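PDB 4UX5: transcription factor MBP1 from Magnaporthe oryzae, which binds DNA through the amino-terminal winged helix-turn-helix domain described here and probably acts as an activator of RNA polymerase II transcription. Local coordinates for residues Tyr18-Ser23 with Val27-Phe32; Asp45-Thr50 with Pro111-Ser116; His51-Ala56 with Arg65-Glu70. One frame throughout, in Å; residues are numbered along the deposited sequence.

Contact 1: residues Tyr18-Ser23 with Val27-Phe32; sequences YSATYS and VYEYQF. With nucleotides of chain D.
The side chains of Tyr-22 and Glu-29 cross at about a right angle, and the phenol OH donates to Glu-29 OE1 at 2.8 Å, on the syn lone pair, the side of the other oxygen. OE1 lies in the plane of the phenol at its edge, while ring and carboxylate planes stand 49° apart. A glutamate suits this place: with CG anti to the backbone N (chi1 -178°) and the chain extended beyond, it is long enough to bring its carboxylate to the hydroxyl. Its second oxygen is held as well: Gln-31 NE2 donates to Glu-29 OE2 at 3.2 Å from above the carboxylate plane, and a water gives OE2 another proton at 2.9 Å. Beside this polar group, Val-27 CG2 packs 3.7 Å from Tyr-22 CE2 at the ring edge, its branched chain suited to a strand, and the small Ala-20, on the same face of the sheet, has its CB 4.1 Å from Glu-29 OE1. The side chains of Gln-31 and Tyr-18 also cross at about a right angle, OE1 lying 3.8 Å from Tyr-18 CE1 with the amide and ring planes 45° apart. The backbones form an antiparallel beta hairpin: Tyr-18 and Glu-29 are a hydrogen-bonded pair, with Glu-29 N to Tyr-18 O at 2.7 Å, as are Ala-20 and Val-27, with the non-hydrogen-bonded pair Ser-19 and Tyr-28 between them. Ser-23 N makes a weak bond to OP1 of DC10 of chain D. Strand 25-32 lies between strands 16-22 and 36-41, and Tyr-28 and Tyr-30 pack on helix 110-114.

Contact 2: residues Asp45-Thr50 with Pro111-Ser116; sequences DWINAT and PIFEFS. With nucleotides of chain C.
Thr-50 OG1 is held by two hydrogen bonds: it donates to OP1 of DG10 of chain C at 2.6 Å and accepts from Thr-89 N. A threonine hydroxyl can do both, and its methyl CG2 lies 3.8 Å from O5' of DC9 of chain C, against the same DNA backbone. Just before it, Asn-48 caps helix 49-55: its OD1 accepts a weak bond from Thr-50 N at 2.9 Å and another from His-51 N, while ND2 reaches Gln-87 O. Asparagine is a common N-cap because its short amide folds back onto the first amides of a helix. This turn from strand 47-48 into helix 49-55 belongs to the winged helix-turn-helix domain, and it sets the helix start, whose dipole would probably favour an anion there, close to the phosphates. One residue before the cap, the side chain of Ile-47 points inward. With CG1 anti to the backbone N (chi1 -164°), it sends CD1 toward helix 110-114, where it touches Ile-112 CG2 and Phe-113 CE1, each at 3.9 Å. The side chains of Ile-47 and Phe-113 cross at about a right angle. Such branched and aromatic groups suit a fully buried place, since they bring no polar side-chain atom into it. Phe-113 also meets the ring of Phe-106 and rests on Leu-93 and Ala-100, whereas Ile-112 reaches Tyr-28 and Tyr-30 of strand 25-32.

Contact 3: residues His51-Ala56 with Arg65-Glu70; sequences HILKAA and RILERE. With nucleotides of chain C.
With CG anti to its carbonyl carbon (chi1 -66°) and the chain extended beyond (chi2 179°), Leu-53 stretches from helix 49-55 toward helix 60-71. Ile-66 answers with its CG2 branch, which its chi1 of -60° places anti to the backbone N. Leu-53 CD1 meets this methyl at 3.9 Å and Leu-67 CG at 3.8 Å, so one methyl of the leucine touches two successive residues of the facing helix. Leu-53 and Leu-67 run alongside one another in opposite senses, so that a methyl meets a branch point. Aliphatic residues suit this place: the contact is largely buried and made by apolar side chains, and a leucine is long enough to bridge helices whose nearest CA atoms, those of Leu-53 and Ile-66, lie 8.6 Å apart. The next residue, Lys-54, serves the DNA instead. Its long chain bends at chi3 and brings NZ to 2.7 Å from OP1 of DC9 of chain C, a charged amine matched to a phosphate. Leu-67 and Glu-68 also pack on a phosphate of the bound DNA. Two consecutive helices, 49-55 and 60-71, packed through apolar side chains and joined by a short loop are consistent with the helix-turn-helix of this winged helix-turn-helix domain.

Contacts 2 and 3 share helix 49-55, and contact 3 is nested in the loop that contact 2 closes. Their centres are 15 Å apart, yet Ile-52 CD1 lies 4.0 Å from both Phe-113 CZ and Ile-47 CG2, so the apolar packing of the two is continuous there. Contact 1 precedes them along the chain; its centre is 10 Å from that of contact 2, which it meets where Tyr-30 CB packs 3.8 Å from Ile-112 CB. Contacts 1 and 3 lie on opposite sides of the chain's centre, about 20 Å apart between centres. All three reach DNA backbone: contact 1 on chain D, contacts 2 and 3 on neighbouring nucleotides of chain C.

Contact 1: residues Tyr18-Ser23 with Val27-Phe32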
loop_
_atom_site.group_PDB
_atom_site.type_symbol
_atom_site.label_atom_id
_atom_site.label_comp_id
_atom_site.label_asym_id
_atom_site.label_seq_id
_atom_site.Cartn_x
_atom_site.Cartn_y
_atom_site.Cartn_z
ATOM N N TYR A 18 16.853 -20.480 -1.587
ATOM C CA TYR A 18 17.484 -19.949 -0.389
ATOM C C TYR A 18 16.428 -19.579 0.653
ATOM O O TYR A 18 15.236 -19.535 0.348
ATOM C CB TYR A 18 18.350 -18.737 -0.731
ATOM C CG TYR A 18 19.475 -19.021 -1.708
ATOM C CD1 TYR A 18 19.270 -18.934 -3.079
ATOM C CD2 TYR A 18 20.744 -19.363 -1.258
ATOM C CE1 TYR A 18 20.293 -19.186 -3.974
ATOM C CE2 TYR A 18 21.774 -19.616 -2.147
ATOM C CZ TYR A 18 21.542 -19.527 -3.503
ATOM O OH TYR A 18 22.562 -19.778 -4.393
ATOM N N SER A 19 16.862 -19.317 1.883
ATOM C CA SER A 19 15.929 -18.993 2.961
ATOM C C SER A 19 16.276 -17.671 3.643
ATOM O O SER A 19 17.270 -17.576 4.363
ATOM C CB SER A 19 15.902 -20.116 3.997
ATOM O OG SER A 19 17.086 -20.109 4.775
ATOM N N ALA A 20 15.441 -16.660 3.425
ATOM C CA ALA A 20 15.695 -15.328 3.963
ATOM C C ALA A 20 14.606 -14.882 4.929
ATOM O O ALA A 20 13.576 -15.539 5.074
ATOM C CB ALA A 20 15.826 -14.324 2.832
ATOM N N THR A 21 14.841 -13.752 5.586
ATOM C CA THR A 21 13.861 -13.179 6.500
ATOM C C THR A 21 13.751 -11.673 6.297
ATOM O O THR A 21 14.723 -10.942 6.474
ATOM C CB THR A 21 14.218 -13.472 7.969
ATOM O OG1 THR A 21 14.133 -14.882 8.210
ATOM C CG2 THR A 21 13.263 -12.746 8.907
ATOM N N TYR A 22 12.564 -11.215 5.916
ATOM C CA TYR A 22 12.337 -9.793 5.697
ATOM C C TYR A 22 11.211 -9.285 6.585
ATOM O O TYR A 22 10.088 -9.787 6.522
ATOM C CB TYR A 22 12.019 -9.519 4.226
ATOM C CG TYR A 22 13.033 -10.101 3.269
ATOM C CD1 TYR A 22 14.279 -9.512 3.108
ATOM C CD2 TYR A 22 12.744 -11.240 2.526
ATOM C CE1 TYR A 22 15.211 -10.040 2.235
ATOM C CE2 TYR A 22 13.669 -11.774 1.650
ATOM C CZ TYR A 22 14.901 -11.171 1.508
ATOM O OH TYR A 22 15.824 -11.701 0.637
ATOM N N SER A 23 11.525 -8.285 7.405
ATOM C CA SER A 23 10.581 -7.724 8.369
ATOM C C SER A 23 10.015 -8.797 9.296
ATOM O O SER A 23 8.844 -8.755 9.670
ATOM C CB SER A 23 9.441 -6.997 7.650
ATOM O OG SER A 23 9.924 -5.879 6.926
ATOM N N VAL A 27 10.887 -16.434 4.433
ATOM C CA VAL A 27 10.467 -16.817 3.090
ATOM C C VAL A 27 11.434 -17.810 2.461
ATOM O O VAL A 27 12.579 -17.941 2.895
ATOM C CB VAL A 27 10.353 -15.597 2.146
ATOM C CG1 VAL A 27 9.293 -14.620 2.641
ATOM C CG2 VAL A 27 11.704 -14.910 2.000
ATOM N N TYR A 28 10.955 -18.517 1.443
ATOM C CA TYR A 28 11.832 -19.252 0.546
ATOM C C TYR A 28 12.067 -18.373 -0.670
ATOM O O TYR A 28 11.130 -17.772 -1.195
ATOM C CB TYR A 28 11.226 -20.594 0.138
ATOM C CG TYR A 28 10.894 -21.505 1.297
ATOM C CD1 TYR A 28 11.892 -21.982 2.136
ATOM C CD2 TYR A 28 9.585 -21.899 1.544
ATOM C CE1 TYR A 28 11.595 -22.816 3.198
ATOM C CE2 TYR A 28 9.278 -22.736 2.602
ATOM C CZ TYR A 28 10.286 -23.191 3.424
ATOM O OH TYR A 28 9.984 -24.023 4.477
ATOM N N GLU A 29 13.316 -18.280 -1.111
ATOM C CA GLU A 29 13.639 -17.432 -2.250
ATOM C C GLU A 29 14.395 -18.194 -3.331
ATOM O O GLU A 29 15.491 -18.701 -3.098
ATOM C CB GLU A 29 14.452 -16.218 -1.799
ATOM C CG GLU A 29 14.787 -15.247 -2.922
ATOM C CD GLU A 29 15.421 -13.965 -2.417
ATOM O OE1 GLU A 29 15.409 -13.735 -1.189
ATOM O OE2 GLU A 29 15.933 -13.185 -3.249
ATOM N N TYR A 30 13.794 -18.273 -4.512
ATOM C CA TYR A 30 14.435 -18.886 -5.668
ATOM C C TYR A 30 15.171 -17.827 -6.471
ATOM O O TYR A 30 14.555 -16.900 -6.994
ATOM C CB TYR A 30 13.404 -19.599 -6.547
ATOM C CG TYR A 30 13.977 -20.186 -7.820
ATOM C CD1 TYR A 30 15.036 -21.085 -7.778
ATOM C CD2 TYR A 30 13.450 -19.854 -9.062
ATOM C CE1 TYR A 30 15.560 -21.628 -8.937
ATOM C CE2 TYR A 30 13.968 -20.397 -10.228
ATOM C CZ TYR A 30 15.021 -21.280 -10.157
ATOM O OH TYR A 30 15.541 -21.820 -11.310
ATOM N N GLN A 31 16.489 -17.960 -6.565
ATOM C CA GLN A 31 17.290 -16.993 -7.304
ATOM C C GLN A 31 17.775 -17.571 -8.628
ATOM O O GLN A 31 18.079 -18.758 -8.726
ATOM C CB GLN A 31 18.472 -16.520 -6.457
ATOM C CG GLN A 31 18.045 -15.766 -5.206
ATOM C CD GLN A 31 19.212 -15.145 -4.464
ATOM O OE1 GLN A 31 20.372 -15.448 -4.742
ATOM N NE2 GLN A 31 18.907 -14.267 -3.514
ATOM N N PHE A 32 17.835 -16.715 -9.641
ATOM C CA PHE A 32 18.181 -17.112 -11.000
ATOM C C PHE A 32 18.414 -15.850 -11.813
ATOM O O PHE A 32 17.684 -14.876 -11.655
ATOM C CB PHE A 32 17.071 -17.962 -11.623
ATOM C CG PHE A 32 15.744 -17.257 -11.716
ATOM C CD1 PHE A 32 14.941 -17.105 -10.595
ATOM C CD2 PHE A 32 15.299 -16.747 -12.926
ATOM C CE1 PHE A 32 13.722 -16.457 -10.677
ATOM C CE2 PHE A 32 14.080 -16.100 -13.015
ATOM C CZ PHE A 32 13.292 -15.954 -11.889
ATOM P P DC D 10 14.099 -5.325 7.695
ATOM O OP1 DC D 10 13.215 -5.571 6.533
ATOM O OP2 DC D 10 14.314 -6.420 8.661
ATOM O "O5'" DC D 10 15.551 -4.876 7.203
ATOM C "C5'" DC D 10 15.987 -5.202 5.902
ATOM C "C4'" DC D 10 17.122 -4.291 5.479
ATOM O "O4'" DC D 10 16.653 -2.927 5.412
ATOM C "C3'" DC D 10 18.326 -4.280 6.424
ATOM O "O3'" DC D 10 19.451 -4.830 5.762
ATOM C "C2'" DC D 10 18.536 -2.794 6.772
ATOM C "C1'" DC D 10 17.728 -2.077 5.701
ATOM N N1 DC D 10 17.186 -0.752 6.135
ATOM C C2 DC D 10 17.350 0.365 5.307
ATOM O O2 DC D 10 17.943 0.233 4.230
ATOM N N3 DC D 10 16.854 1.560 5.709
ATOM C C4 DC D 10 16.221 1.662 6.877
ATOM N N4 DC D 10 15.749 2.863 7.231
ATOM C C5 DC D 10 16.044 0.536 7.736
ATOM C C6 DC D 10 16.538 -0.639 7.330
ATOM P P DT D 9 8.232 -1.686 8.609
ATOM O OP1 DT D 9 6.988 -2.320 9.104
ATOM O OP2 DT D 9 8.973 -0.731 9.465
ATOM O "O5'" DT D 9 9.259 -2.824 8.152
ATOM C "C5'" DT D 9 10.588 -2.821 8.651
ATOM C "C4'" DT D 9 11.586 -3.078 7.537
ATOM O "O4'" DT D 9 11.361 -2.138 6.467
ATOM C "C3'" DT D 9 13.037 -2.875 7.926
ATOM O "O3'" DT D 9 13.567 -4.069 8.554
ATOM C "C2'" DT D 9 13.704 -2.552 6.588
ATOM C "C1'" DT D 9 12.578 -1.882 5.791
ATOM N N1 DT D 9 12.743 -0.403 5.644
ATOM C C2 DT D 9 13.400 0.100 4.538
ATOM O O2 DT D 9 13.868 -0.605 3.663
ATOM N N3 DT D 9 13.493 1.469 4.495
ATOM C C4 DT D 9 13.004 2.367 5.427
ATOM O O4 DT D 9 13.136 3.579 5.303
ATOM C C5 DT D 9 12.329 1.768 6.550
ATOM C C6 DT D 9 12.225 0.435 6.613
HETATM O O HOH W 1 16.640 -10.485 -2.375
#

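Contact 2: residues Asp45-Thr50 with Pro111-Ser116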
loop_
_atom_site.group_PDB
_atom_site.type_symbol
_atom_site.label_atom_id
_atom_site.label_comp_id
_atom_site.label_asym_id
_atom_site.label_seq_id
_atom_site.Cartn_x
_atom_site.Cartn_y
_atom_site.Cartn_z
ATOM N N ASP A 45 2.814 -20.370 2.598
ATOM C CA ASP A 45 3.174 -20.723 1.226
ATOM C C ASP A 45 2.592 -19.778 0.179
ATOM O O ASP A 45 2.507 -20.127 -0.995
ATOM C CB ASP A 45 2.744 -22.157 0.907
ATOM C CG ASP A 45 3.730 -23.185 1.416
ATOM O OD1 ASP A 45 4.886 -22.808 1.705
ATOM O OD2 ASP A 45 3.351 -24.372 1.514
ATOM N N TRP A 46 2.194 -18.582 0.597
ATOM C CA TRP A 46 1.770 -17.582 -0.369
ATOM C C TRP A 46 2.984 -17.104 -1.153
ATOM O O TRP A 46 4.089 -17.022 -0.615
ATOM C CB TRP A 46 1.072 -16.410 0.315
ATOM C CG TRP A 46 -0.357 -16.683 0.665
ATOM C CD1 TRP A 46 -0.907 -17.885 1.011
ATOM C CD2 TRP A 46 -1.427 -15.732 0.684
ATOM N NE1 TRP A 46 -2.252 -17.737 1.252
ATOM C CE2 TRP A 46 -2.596 -16.424 1.060
ATOM C CE3 TRP A 46 -1.510 -14.361 0.427
ATOM C CZ2 TRP A 46 -3.830 -15.791 1.183
ATOM C CZ3 TRP A 46 -2.735 -13.735 0.549
ATOM C CH2 TRP A 46 -3.879 -14.450 0.923
ATOM N N ILE A 47 2.775 -16.794 -2.428
ATOM C CA ILE A 47 3.879 -16.470 -3.320
ATOM C C ILE A 47 3.688 -15.087 -3.945
ATOM O O ILE A 47 2.561 -14.616 -4.100
ATOM C CB ILE A 47 4.028 -17.548 -4.424
ATOM C CG1 ILE A 47 5.386 -17.437 -5.119
ATOM C CG2 ILE A 47 2.872 -17.474 -5.416
ATOM C CD1 ILE A 47 5.796 -18.692 -5.852
ATOM N N ASN A 48 4.796 -14.434 -4.279
ATOM C CA ASN A 48 4.767 -13.084 -4.834
ATOM C C ASN A 48 4.415 -13.090 -6.322
ATOM O O ASN A 48 5.238 -13.456 -7.161
ATOM C CB ASN A 48 6.117 -12.397 -4.609
ATOM C CG ASN A 48 6.045 -10.889 -4.767
ATOM O OD1 ASN A 48 5.411 -10.375 -5.686
ATOM N ND2 ASN A 48 6.696 -10.169 -3.859
ATOM N N ALA A 49 3.191 -12.680 -6.640
ATOM C CA ALA A 49 2.710 -12.681 -8.018
ATOM C C ALA A 49 3.428 -11.639 -8.867
ATOM O O ALA A 49 3.533 -11.783 -10.084
ATOM C CB ALA A 49 1.208 -12.444 -8.055
ATOM N N THR A 50 3.920 -10.587 -8.221
ATOM C CA THR A 50 4.654 -9.540 -8.920
ATOM C C THR A 50 6.008 -10.067 -9.382
ATOM O O THR A 50 6.480 -9.725 -10.465
ATOM C CB THR A 50 4.852 -8.294 -8.030
ATOM O OG1 THR A 50 3.595 -7.910 -7.463
ATOM C CG2 THR A 50 5.415 -7.134 -8.835
ATOM N N PRO A 111 11.305 -24.834 -9.450
ATOM C CA PRO A 111 11.808 -25.142 -8.101
ATOM C C PRO A 111 11.088 -24.436 -6.946
ATOM O O PRO A 111 11.013 -25.010 -5.861
ATOM C CB PRO A 111 13.270 -24.685 -8.163
ATOM C CG PRO A 111 13.633 -24.803 -9.598
ATOM C CD PRO A 111 12.399 -24.397 -10.341
ATOM N N ILE A 112 10.570 -23.230 -7.161
ATOM C CA ILE A 112 9.922 -22.499 -6.071
ATOM C C ILE A 112 8.522 -23.049 -5.796
ATOM O O ILE A 112 7.967 -22.848 -4.716
ATOM C CB ILE A 112 9.840 -20.980 -6.363
ATOM C CG1 ILE A 112 9.546 -20.201 -5.076
ATOM C CG2 ILE A 112 8.779 -20.675 -7.408
ATOM C CD1 ILE A 112 10.512 -20.488 -3.949
ATOM N N PHE A 113 7.962 -23.759 -6.772
ATOM C CA PHE A 113 6.640 -24.356 -6.607
ATOM C C PHE A 113 6.730 -25.777 -6.063
ATOM O O PHE A 113 5.828 -26.246 -5.369
ATOM C CB PHE A 113 5.876 -24.360 -7.935
ATOM C CG PHE A 113 5.448 -22.997 -8.392
ATOM C CD1 PHE A 113 4.357 -22.371 -7.814
ATOM C CD2 PHE A 113 6.133 -22.342 -9.403
ATOM C CE1 PHE A 113 3.963 -21.117 -8.227
ATOM C CE2 PHE A 113 5.742 -21.087 -9.822
ATOM C CZ PHE A 113 4.654 -20.475 -9.234
ATOM N N GLU A 114 7.825 -26.459 -6.376
ATOM C CA GLU A 114 7.960 -27.866 -6.024
ATOM C C GLU A 114 8.762 -28.084 -4.746
ATOM O O GLU A 114 8.804 -29.198 -4.225
ATOM C CB GLU A 114 8.601 -28.640 -7.178
ATOM C CG GLU A 114 7.729 -28.727 -8.423
ATOM C CD GLU A 114 8.201 -29.792 -9.399
ATOM O OE1 GLU A 114 9.200 -30.478 -9.099
ATOM O OE2 GLU A 114 7.571 -29.944 -10.467
ATOM N N PHE A 115 9.390 -27.027 -4.239
ATOM C CA PHE A 115 10.204 -27.145 -3.033
ATOM C C PHE A 115 9.378 -27.585 -1.833
ATOM O O PHE A 115 8.254 -27.126 -1.634
ATOM C CB PHE A 115 10.910 -25.828 -2.707
ATOM C CG PHE A 115 11.632 -25.847 -1.386
ATOM C CD1 PHE A 115 12.861 -26.475 -1.259
ATOM C CD2 PHE A 115 11.074 -25.248 -0.269
ATOM C CE1 PHE A 115 13.521 -26.499 -0.041
ATOM C CE2 PHE A 115 11.728 -25.271 0.946
ATOM C CZ PHE A 115 12.953 -25.894 1.060
ATOM N N SER A 116 9.956 -28.476 -1.035
ATOM C CA SER A 116 9.303 -28.970 0.167
ATOM C C SER A 116 10.340 -29.282 1.234
ATOM O O SER A 116 11.269 -30.056 0.996
ATOM C CB SER A 116 8.465 -30.213 -0.139
ATOM O OG SER A 116 7.903 -30.752 1.043
ATOM P P DG C 10 2.795 -4.314 -7.515
ATOM O OP1 DG C 10 2.233 -5.682 -7.435
ATOM O OP2 DG C 10 3.459 -3.850 -8.754
ATOM O "O5'" DG C 10 1.620 -3.299 -7.137
ATOM C "C5'" DG C 10 0.920 -3.460 -5.909
ATOM C "C4'" DG C 10 0.346 -2.136 -5.428
ATOM O "O4'" DG C 10 1.374 -1.110 -5.470
ATOM C "C3'" DG C 10 -0.820 -1.596 -6.253
ATOM O "O3'" DG C 10 -1.763 -0.987 -5.394
ATOM C "C2'" DG C 10 -0.147 -0.567 -7.153
ATOM C "C1'" DG C 10 0.907 -0.007 -6.215
ATOM N N9 DG C 10 2.036 0.597 -6.907
ATOM C C8 DG C 10 2.789 0.033 -7.908
ATOM N N7 DG C 10 3.739 0.813 -8.345
ATOM C C5 DG C 10 3.607 1.968 -7.586
ATOM C C6 DG C 10 4.360 3.164 -7.610
ATOM O O6 DG C 10 5.325 3.448 -8.335
ATOM N N1 DG C 10 3.894 4.087 -6.675
ATOM C C2 DG C 10 2.835 3.877 -5.824
ATOM N N2 DG C 10 2.533 4.883 -4.991
ATOM N N3 DG C 10 2.122 2.758 -5.790
ATOM C C4 DG C 10 2.562 1.851 -6.696
ATOM P P DC C 9 8.845 -3.818 -8.184
ATOM O OP1 DC C 9 9.597 -5.075 -7.959
ATOM O OP2 DC C 9 8.855 -3.177 -9.517
ATOM O "O5'" DC C 9 7.326 -4.033 -7.730
ATOM C "C5'" DC C 9 7.043 -4.601 -6.454
ATOM C "C4'" DC C 9 6.110 -3.713 -5.648
ATOM O "O4'" DC C 9 6.805 -2.523 -5.237
ATOM C "C3'" DC C 9 4.895 -3.201 -6.396
ATOM O "O3'" DC C 9 3.847 -4.154 -6.311
ATOM C "C2'" DC C 9 4.543 -1.909 -5.643
ATOM C "C1'" DC C 9 5.858 -1.514 -4.954
ATOM N N1 DC C 9 6.417 -0.201 -5.406
ATOM C C2 DC C 9 6.166 0.960 -4.660
ATOM O O2 DC C 9 5.470 0.885 -3.641
ATOM N N3 DC C 9 6.690 2.137 -5.081
ATOM C C4 DC C 9 7.433 2.180 -6.185
ATOM N N4 DC C 9 7.927 3.363 -6.559
ATOM C C5 DC C 9 7.703 1.012 -6.957
ATOM C C6 DC C 9 7.182 -0.146 -6.534
#

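Contact 3: residues His51-Ala56 with Arg65-Glu70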
loop_
_atom_site.group_PDB
_atom_site.type_symbol
_atom_site.label_atom_id
_atom_site.label_comp_id
_atom_site.label_asym_id
_atom_site.label_seq_id
_atom_site.Cartn_x
_atom_site.Cartn_y
_atom_site.Cartn_z
ATOM N N HIS A 51 6.625 -10.907 -8.557
ATOM C CA HIS A 51 7.884 -11.554 -8.914
ATOM C C HIS A 51 7.701 -12.508 -10.090
ATOM O O HIS A 51 8.580 -12.635 -10.943
ATOM C CB HIS A 51 8.461 -12.319 -7.721
ATOM C CG HIS A 51 8.923 -11.445 -6.599
ATOM N ND1 HIS A 51 9.331 -11.950 -5.383
ATOM C CD2 HIS A 51 9.047 -10.099 -6.504
ATOM C CE1 HIS A 51 9.683 -10.957 -4.589
ATOM N NE2 HIS A 51 9.520 -9.821 -5.245
ATOM N N ILE A 52 6.558 -13.187 -10.121
ATOM C CA ILE A 52 6.260 -14.146 -11.178
ATOM C C ILE A 52 6.092 -13.437 -12.517
ATOM O O ILE A 52 6.701 -13.824 -13.512
ATOM C CB ILE A 52 4.988 -14.959 -10.863
ATOM C CG1 ILE A 52 5.181 -15.779 -9.584
ATOM C CG2 ILE A 52 4.633 -15.868 -12.028
ATOM C CD1 ILE A 52 3.954 -16.558 -9.164
ATOM N N LEU A 53 5.272 -12.391 -12.535
ATOM C CA LEU A 53 5.030 -11.629 -13.756
ATOM C C LEU A 53 6.292 -10.915 -14.238
ATOM O O LEU A 53 6.448 -10.662 -15.431
ATOM C CB LEU A 53 3.899 -10.623 -13.540
ATOM C CG LEU A 53 2.523 -11.243 -13.292
ATOM C CD1 LEU A 53 1.475 -10.164 -13.067
ATOM C CD2 LEU A 53 2.124 -12.154 -14.449
ATOM N N LYS A 54 7.191 -10.596 -13.310
ATOM C CA LYS A 54 8.486 -10.018 -13.663
ATOM C C LYS A 54 9.415 -11.079 -14.235
ATOM O O LYS A 54 10.301 -10.776 -15.032
ATOM C CB LYS A 54 9.141 -9.359 -12.448
ATOM C CG LYS A 54 8.553 -8.013 -12.074
ATOM C CD LYS A 54 9.093 -7.531 -10.737
ATOM C CE LYS A 54 10.592 -7.282 -10.799
ATOM N NZ LYS A 54 11.122 -6.748 -9.513
ATOM N N ALA A 55 9.216 -12.324 -13.808
ATOM C CA ALA A 55 9.976 -13.445 -14.348
ATOM C C ALA A 55 9.567 -13.679 -15.797
ATOM O O ALA A 55 10.390 -14.045 -16.635
ATOM C CB ALA A 55 9.759 -14.698 -13.512
ATOM N N ALA A 56 8.288 -13.462 -16.084
ATOM C CA ALA A 56 7.817 -13.405 -17.459
ATOM C C ALA A 56 8.269 -12.081 -18.067
ATOM O O ALA A 56 8.824 -11.233 -17.371
ATOM C CB ALA A 56 6.307 -13.551 -17.521
ATOM N N ARG A 65 -1.694 -4.079 -15.301
ATOM C CA ARG A 65 -3.003 -4.426 -15.843
ATOM C C ARG A 65 -3.420 -5.837 -15.435
ATOM O O ARG A 65 -4.569 -6.067 -15.056
ATOM C CB ARG A 65 -3.003 -4.306 -17.368
ATOM C CG ARG A 65 -4.326 -4.691 -18.009
ATOM C CD ARG A 65 -4.171 -4.969 -19.494
ATOM N NE ARG A 65 -5.399 -5.507 -20.073
ATOM C CZ ARG A 65 -5.497 -5.988 -21.308
ATOM N NH1 ARG A 65 -4.436 -6.003 -22.102
ATOM N NH2 ARG A 65 -6.657 -6.458 -21.749
ATOM N N ILE A 66 -2.481 -6.775 -15.513
ATOM C CA ILE A 66 -2.752 -8.167 -15.166
ATOM C C ILE A 66 -3.081 -8.317 -13.683
ATOM O O ILE A 66 -4.016 -9.029 -13.315
ATOM C CB ILE A 66 -1.558 -9.076 -15.514
ATOM C CG1 ILE A 66 -1.266 -9.018 -17.015
ATOM C CG2 ILE A 66 -1.832 -10.508 -15.082
ATOM C CD1 ILE A 66 -0.099 -9.878 -17.443
ATOM N N LEU A 67 -2.313 -7.638 -12.836
ATOM C CA LEU A 67 -2.537 -7.690 -11.397
ATOM C C LEU A 67 -3.894 -7.102 -11.025
ATOM O O LEU A 67 -4.603 -7.647 -10.181
ATOM C CB LEU A 67 -1.423 -6.950 -10.652
ATOM C CG LEU A 67 -0.062 -7.648 -10.622
ATOM C CD1 LEU A 67 1.040 -6.654 -10.292
ATOM C CD2 LEU A 67 -0.068 -8.797 -9.628
ATOM N N GLU A 68 -4.255 -5.998 -11.670
ATOM C CA GLU A 68 -5.492 -5.294 -11.353
ATOM C C GLU A 68 -6.737 -5.988 -11.901
ATOM O O GLU A 68 -7.751 -6.093 -11.211
ATOM C CB GLU A 68 -5.434 -3.860 -11.886
ATOM C CG GLU A 68 -4.587 -2.923 -11.046
ATOM C CD GLU A 68 -4.475 -1.536 -11.651
ATOM O OE1 GLU A 68 -4.432 -1.433 -12.895
ATOM O OE2 GLU A 68 -4.423 -0.552 -10.881
ATOM N N ARG A 69 -6.654 -6.461 -13.141
ATOM C CA ARG A 69 -7.826 -6.983 -13.836
ATOM C C ARG A 69 -8.067 -8.470 -13.596
ATOM O O ARG A 69 -9.144 -8.984 -13.899
ATOM C CB ARG A 69 -7.704 -6.720 -15.339
ATOM C CG ARG A 69 -7.945 -5.271 -15.733
ATOM C CD ARG A 69 -7.905 -5.079 -17.240
ATOM N NE ARG A 69 -8.713 -3.938 -17.661
ATOM C CZ ARG A 69 -8.294 -2.676 -17.650
ATOM N NH1 ARG A 69 -7.069 -2.385 -17.237
ATOM N NH2 ARG A 69 -9.102 -1.705 -18.050
ATOM N N GLU A 70 -7.071 -9.159 -13.050
ATOM C CA GLU A 70 -7.155 -10.609 -12.894
ATOM C C GLU A 70 -6.787 -11.074 -11.489
ATOM O O GLU A 70 -7.604 -11.676 -10.790
ATOM C CB GLU A 70 -6.249 -11.297 -13.920
ATOM C CG GLU A 70 -6.577 -10.953 -15.364
ATOM C CD GLU A 70 -5.503 -11.406 -16.331
ATOM O OE1 GLU A 70 -4.631 -12.203 -15.925
ATOM O OE2 GLU A 70 -5.528 -10.959 -17.497
ATOM P P DC C 9 8.845 -3.818 -8.184
ATOM O OP1 DC C 9 9.597 -5.075 -7.959
ATOM O OP2 DC C 9 8.855 -3.177 -9.517
ATOM O "O5'" DC C 9 7.326 -4.033 -7.730
ATOM C "C5'" DC C 9 7.043 -4.601 -6.454
ATOM C "C4'" DC C 9 6.110 -3.713 -5.648
ATOM O "O4'" DC C 9 6.805 -2.523 -5.237
ATOM C "C3'" DC C 9 4.895 -3.201 -6.396
ATOM O "O3'" DC C 9 3.847 -4.154 -6.311
ATOM C "C2'" DC C 9 4.543 -1.909 -5.643
ATOM C "C1'" DC C 9 5.858 -1.514 -4.954
ATOM N N1 DC C 9 6.417 -0.201 -5.406
ATOM C C2 DC C 9 6.166 0.960 -4.660
ATOM O O2 DC C 9 5.470 0.885 -3.641
ATOM N N3 DC C 9 6.690 2.137 -5.081
ATOM C C4 DC C 9 7.433 2.180 -6.185
ATOM N N4 DC C 9 7.927 3.363 -6.559
ATOM C C5 DC C 9 7.703 1.012 -6.957
ATOM C C6 DC C 9 7.182 -0.146 -6.534
#